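Local coordinates for DNA mismatch repair protein MLH3 (Saccharomyces cerevisiae S288C, PDB 6RMN) that takes part in DNA mismatch repair, correcting insertion-deletion loops as a component of the MutLbeta heterodimer, here represented by its C-terminal part, at residues L45-Q48 with H49-D52; Q97-F100 with K101-G104. One frame throughout, in Å; residues are numbered along the deposited sequence.

Contact 1: residues L45-Q48 with H49-D52; sequences LVDQ and HACD. With ZN (zinc ion), chain C.
In the first turn of helix 48-69, H49 gives its backbone N-H to D47 OD1, 2.9 Å from H49 N and met nearly along the C-O bond. D47 is the N-cap. Residues 47-53 form the DQHA(X)2E motif of the MutL family metal site, consistent with an endonuclease site. With CG anti to the backbone N (chi1 179°), the carboxylate lies beside the D47 carbonyl carbon, in front of the first-turn amides. H49 NE2 binds a zinc ion at 2.1 Å; E53, C194 and a residue of the partner protein's chain complete the site. H49 ND1 is hydrogen-bonded to V198 O. A50 N meets D47 OD1 at 3.1 Å from above the carboxylate plane, and the A50 methyl packs on D47 CB and CG. An alanine in place of D47 would probably leave the H49 and A50 amides without their cap and let the helix start fray. C51 N bonds to D47 O at 3.1 Å, while C51 CB rests on V46 CG1 at 3.8 Å. D52 N makes a weak bond to Q48 O, and its carboxylate reaches V198 N. The junction joins inner strand 43-47 to helix 48-69, with helix 206-216 packed on V46, C51 and D52.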
ATOM      1  N   LEU B  45       7.767  -4.288   0.325  1.00 37.51           N
ATOM      2  CA  LEU B  45       7.241  -5.000  -0.845  1.00 36.70           C
ATOM      3  C   LEU B  45       7.141  -6.510  -0.502  1.00 40.10           C
ATOM      4  O   LEU B  45       8.151  -7.158  -0.191  1.00 40.33           O
ATOM      5  CB  LEU B  45       8.118  -4.785  -2.092  1.00 37.16           C
ATOM      6  CG  LEU B  45       8.027  -3.424  -2.788  1.00 41.92           C
ATOM      7  CD1 LEU B  45       9.113  -3.287  -3.843  1.00 43.36           C
ATOM      8  CD2 LEU B  45       6.672  -3.222  -3.440  1.00 42.68           C
ATOM      9  N   VAL B  46       5.907  -7.041  -0.510  1.00 33.70           N
ATOM     10  CA  VAL B  46       5.618  -8.438  -0.210  1.00 31.98           C
ATOM     11  C   VAL B  46       5.467  -9.211  -1.528  1.00 37.43           C
ATOM     12  O   VAL B  46       4.712  -8.772  -2.404  1.00 38.31           O
ATOM     13  CB  VAL B  46       4.349  -8.565   0.689  1.00 34.01           C
ATOM     14  CG1 VAL B  46       4.049 -10.021   1.032  1.00 33.50           C
ATOM     15  CG2 VAL B  46       4.473  -7.728   1.963  1.00 34.01           C
ATOM     16  N   ASP B  47       6.170 -10.366  -1.664  1.00 33.50           N
ATOM     17  CA  ASP B  47       6.035 -11.265  -2.814  1.00 32.57           C
ATOM     18  C   ASP B  47       4.595 -11.850  -2.716  1.00 35.91           C
ATOM     19  O   ASP B  47       4.258 -12.464  -1.696  1.00 35.53           O
ATOM     20  CB  ASP B  47       7.099 -12.371  -2.710  1.00 34.52           C
ATOM     21  CG  ASP B  47       7.117 -13.440  -3.804  1.00 50.27           C
ATOM     22  OD1 ASP B  47       6.037 -13.755  -4.358  1.00 52.93           O
ATOM     23  OD2 ASP B  47       8.200 -14.002  -4.067  1.00 56.55           O
ATOM     24  N   GLN B  48       3.736 -11.613  -3.730  1.00 31.68           N
ATOM     25  CA  GLN B  48       2.341 -12.096  -3.671  1.00 31.43           C
ATOM     26  C   GLN B  48       2.213 -13.628  -3.691  1.00 35.80           C
ATOM     27  O   GLN B  48       1.253 -14.168  -3.142  1.00 35.51           O
ATOM     28  CB  GLN B  48       1.459 -11.460  -4.755  1.00 32.87           C
ATOM     29  CG  GLN B  48       1.721 -11.975  -6.175  1.00 33.61           C
ATOM     30  CD  GLN B  48       1.157 -11.086  -7.233  1.00 41.31           C
ATOM     31  OE1 GLN B  48       1.106  -9.864  -7.094  1.00 36.32           O
ATOM     32  NE2 GLN B  48       0.728 -11.683  -8.320  1.00 32.06           N
ATOM     33  N   HIS B  49       3.171 -14.315  -4.324  1.00 32.69           N
ATOM     34  CA  HIS B  49       3.171 -15.766  -4.397  1.00 32.76           C
ATOM     35  C   HIS B  49       3.579 -16.369  -3.042  1.00 35.42           C
ATOM     36  O   HIS B  49       2.856 -17.218  -2.518  1.00 34.28           O
ATOM     37  CB  HIS B  49       4.068 -16.262  -5.543  1.00 34.10           C
ATOM     38  CG  HIS B  49       4.216 -17.746  -5.560  1.00 37.27           C
ATOM     39  ND1 HIS B  49       3.184 -18.566  -5.964  1.00 39.16           N
ATOM     40  CD2 HIS B  49       5.243 -18.510  -5.142  1.00 38.51           C
ATOM     41  CE1 HIS B  49       3.623 -19.797  -5.815  1.00 38.51           C
ATOM     42  NE2 HIS B  49       4.860 -19.814  -5.333  1.00 38.91           N
ATOM     43  N   ALA B  50       4.707 -15.895  -2.469  1.00 31.80           N
ATOM     44  CA  ALA B  50       5.245 -16.319  -1.172  1.00 32.08           C
ATOM     45  C   ALA B  50       4.231 -16.104  -0.051  1.00 35.40           C
ATOM     46  O   ALA B  50       4.070 -16.968   0.804  1.00 34.41           O
ATOM     47  CB  ALA B  50       6.532 -15.562  -0.865  1.00 33.25           C
ATOM     48  N   CYS B  51       3.533 -14.960  -0.087  1.00 31.79           N
ATOM     49  CA  CYS B  51       2.478 -14.564   0.842  1.00 31.66           C
ATOM     50  C   CYS B  51       1.343 -15.599   0.840  1.00 35.08           C
ATOM     51  O   CYS B  51       0.986 -16.119   1.891  1.00 36.55           O
ATOM     52  CB  CYS B  51       1.961 -13.174   0.473  1.00 32.28           C
ATOM     53  SG  CYS B  51       0.596 -12.599   1.509  1.00 36.97           S
ATOM     54  N   ASP B  52       0.788 -15.890  -0.347  1.00 30.68           N
ATOM     55  CA  ASP B  52      -0.301 -16.835  -0.552  1.00 30.64           C
ATOM     56  C   ASP B  52       0.113 -18.272  -0.191  1.00 34.69           C
ATOM     57  O   ASP B  52      -0.624 -18.958   0.530  1.00 34.70           O
ATOM     58  CB  ASP B  52      -0.823 -16.746  -2.003  1.00 32.66           C
ATOM     59  CG  ASP B  52      -2.219 -17.316  -2.196  1.00 43.79           C
ATOM     60  OD1 ASP B  52      -2.985 -17.400  -1.187  1.00 46.32           O
ATOM     61  OD2 ASP B  52      -2.562 -17.661  -3.346  1.00 45.99           O
TER
HETATM   62 ZN    ZN C 901       6.120 -21.421  -4.722  1.00 47.75          ZN

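Contact 2: residues Q97-F100 with K101-G104; sequences QSEF and KKWG
K102 NZ is held by two oxygens, E99 OE1 in a salt bridge of 2.8 Å and M158 O of a nearby loop, while M158 N bonds to E99 OE2. The ammonium comes in on the syn side of the E99 carboxylate, 27° out of its plane. This end of helix 87-101 is a Schellman motif, with G104 as the C-prime residue. I105 N bonds back to F100 O, and G104 N bonds to K101 O. G104 takes a positive phi (79°), a conformation glycine adopts easily.

The E99 chain is bent at chi2 (43°), which swings its carboxylate back toward the lysine. The K102 chain is extended beyond CG and passes the acid at a slant, with CD 3.6 Å from E99 OE2. The acid is gripped by both its oxygens, which should hold the carboxylate against rotation.

The main chain closes the turn. K101 N bonds to Q97 O at 3.2 Å, the last of these bonds in the i to i+4 pattern. K102 N makes a weak bond to E99 O. W103 N reaches F100 O at 3.2 Å from above the carbonyl plane. On the outer side, K101 runs alongside Q97, both pointing the same way.

The F100 ring turns inward, edge-to-face with H146 and against L143 of helix 136-151, and W103 packs on L65 and V68 of helix 48-69, so the helix end is held against two other helices. W103 CD1 lies 3.6 Å from E99 O. One water joins the indole to the acid: it lies in the ring plane at the edge, accepts from W103 NE1 at 2.8 Å and donates to E99 OE2.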
ATOM      1  N   GLN B  97       7.422 -49.230  14.641  1.00 52.51           N
ATOM      2  CA  GLN B  97       6.078 -49.586  14.146  1.00 52.35           C
ATOM      3  C   GLN B  97       4.965 -48.686  14.722  1.00 57.11           C
ATOM      4  O   GLN B  97       4.124 -48.190  13.976  1.00 56.42           O
ATOM      5  CB  GLN B  97       5.784 -51.074  14.410  1.00 54.71           C
ATOM      6  CG  GLN B  97       4.537 -51.586  13.698  1.00 72.08           C
ATOM      7  CD  GLN B  97       4.106 -52.924  14.218  1.00 86.93           C
ATOM      8  OE1 GLN B  97       4.715 -53.951  13.920  1.00 84.37           O
ATOM      9  NE2 GLN B  97       3.041 -52.939  15.003  1.00 76.88           N
ATOM     10  N   SER B  98       5.000 -48.463  16.045  1.00 56.21           N
ATOM     11  CA  SER B  98       4.086 -47.634  16.844  1.00 56.05           C
ATOM     12  C   SER B  98       4.104 -46.176  16.372  1.00 58.13           C
ATOM     13  O   SER B  98       3.048 -45.534  16.282  1.00 58.16           O
ATOM     14  CB  SER B  98       4.487 -47.701  18.315  1.00 60.67           C
ATOM     15  OG  SER B  98       5.853 -47.348  18.485  1.00 67.94           O
ATOM     16  N   GLU B  99       5.306 -45.666  16.057  1.00 52.50           N
ATOM     17  CA  GLU B  99       5.514 -44.309  15.562  1.00 50.26           C
ATOM     18  C   GLU B  99       4.893 -44.100  14.165  1.00 50.32           C
ATOM     19  O   GLU B  99       4.171 -43.116  13.963  1.00 47.83           O
ATOM     20  CB  GLU B  99       7.010 -43.955  15.599  1.00 51.75           C
ATOM     21  CG  GLU B  99       7.305 -42.469  15.703  1.00 60.69           C
ATOM     22  CD  GLU B  99       6.458 -41.676  16.680  1.00 72.41           C
ATOM     23  OE1 GLU B  99       6.316 -42.117  17.843  1.00 62.88           O
ATOM     24  OE2 GLU B  99       5.939 -40.609  16.279  1.00 57.43           O
ATOM     25  N   PHE B 100       5.110 -45.060  13.233  1.00 46.06           N
ATOM     26  CA  PHE B 100       4.552 -44.989  11.871  1.00 44.26           C
ATOM     27  C   PHE B 100       3.026 -45.072  11.830  1.00 49.70           C
ATOM     28  O   PHE B 100       2.434 -44.493  10.925  1.00 48.73           O
ATOM     29  CB  PHE B 100       5.187 -46.032  10.946  1.00 45.42           C
ATOM     30  CG  PHE B 100       6.543 -45.639  10.403  1.00 45.49           C
ATOM     31  CD1 PHE B 100       6.653 -44.803   9.297  1.00 45.84           C
ATOM     32  CD2 PHE B 100       7.711 -46.106  11.000  1.00 46.55           C
ATOM     33  CE1 PHE B 100       7.910 -44.444   8.792  1.00 46.31           C
ATOM     34  CE2 PHE B 100       8.964 -45.744  10.498  1.00 49.10           C
ATOM     35  CZ  PHE B 100       9.056 -44.915   9.399  1.00 46.48           C
ATOM     36  N   LYS B 101       2.387 -45.772  12.810  1.00 48.36           N
ATOM     37  CA  LYS B 101       0.919 -45.906  12.915  1.00 48.27           C
ATOM     38  C   LYS B 101       0.241 -44.540  13.107  1.00 49.95           C
ATOM     39  O   LYS B 101      -0.859 -44.338  12.598  1.00 50.39           O
ATOM     40  CB  LYS B 101       0.500 -46.863  14.061  1.00 53.57           C
ATOM     41  CG  LYS B 101       0.904 -48.331  13.888  1.00 73.29           C
ATOM     42  CD  LYS B 101      -0.117 -49.168  13.097  1.00 85.68           C
ATOM     43  CE  LYS B 101       0.353 -50.590  12.879  1.00 89.86           C
ATOM     44  NZ  LYS B 101      -0.490 -51.300  11.882  1.00 98.32           N
ATOM     45  N   LYS B 102       0.898 -43.607  13.814  1.00 45.22           N
ATOM     46  CA  LYS B 102       0.393 -42.244  14.071  1.00 44.95           C
ATOM     47  C   LYS B 102       0.234 -41.419  12.782  1.00 48.10           C
ATOM     48  O   LYS B 102      -0.560 -40.477  12.750  1.00 48.37           O
ATOM     49  CB  LYS B 102       1.324 -41.496  15.042  1.00 47.54           C
ATOM     50  CG  LYS B 102       1.489 -42.171  16.396  1.00 49.15           C
ATOM     51  CD  LYS B 102       2.605 -41.522  17.186  1.00 53.17           C
ATOM     52  CE  LYS B 102       2.885 -42.287  18.446  1.00 54.62           C
ATOM     53  NZ  LYS B 102       3.942 -41.643  19.258  1.00 60.96           N
ATOM     54  N   TRP B 103       1.005 -41.766  11.736  1.00 43.37           N
ATOM     55  CA  TRP B 103       0.980 -41.102  10.436  1.00 41.91           C
ATOM     56  C   TRP B 103       0.205 -41.897   9.378  1.00 46.39           C
ATOM     57  O   TRP B 103       0.315 -41.593   8.196  1.00 45.09           O
ATOM     58  CB  TRP B 103       2.413 -40.805   9.963  1.00 39.85           C
ATOM     59  CG  TRP B 103       3.171 -39.918  10.903  1.00 40.24           C
ATOM     60  CD1 TRP B 103       4.135 -40.296  11.795  1.00 43.69           C
ATOM     61  CD2 TRP B 103       2.964 -38.510  11.103  1.00 39.20           C
ATOM     62  NE1 TRP B 103       4.574 -39.201  12.507  1.00 43.22           N
ATOM     63  CE2 TRP B 103       3.861 -38.094  12.111  1.00 43.33           C
ATOM     64  CE3 TRP B 103       2.111 -37.557  10.518  1.00 39.53           C
ATOM     65  CZ2 TRP B 103       3.956 -36.759  12.522  1.00 42.16           C
ATOM     66  CZ3 TRP B 103       2.191 -36.239  10.945  1.00 40.63           C
ATOM     67  CH2 TRP B 103       3.080 -35.859  11.960  1.00 41.82           C
ATOM     68  N   GLY B 104      -0.577 -42.888   9.808  1.00 44.97           N
ATOM     69  CA  GLY B 104      -1.388 -43.715   8.923  1.00 45.52           C
ATOM     70  C   GLY B 104      -0.633 -44.806   8.191  1.00 50.68           C
ATOM     71  O   GLY B 104      -1.208 -45.478   7.329  1.00 51.47           O
TER
HETATM   72  O   HOH W   1       6.922 -39.701  13.944  1.00 45.18           O

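In the fold
Contact 1 starts a helix and contact 2 ends one. Their centres are 36 Å apart, on opposite sides of the chain's centre, and they do not touch. Helix 48-69 connects them: residues 48-52 lie at its start, and W103 packs near its far end. Contact 1 is buried, beside the zinc site and within reach of the partner protein. Contact 2 is partly buried, with S98 and K101 exposed, and no other protein chain of the assembly touches it. The chemistry follows this. Contact 1 has a helix cap and a metal ligand inside the fold. Contact 2 has an ion pair nearer the edge, also tied to a loop.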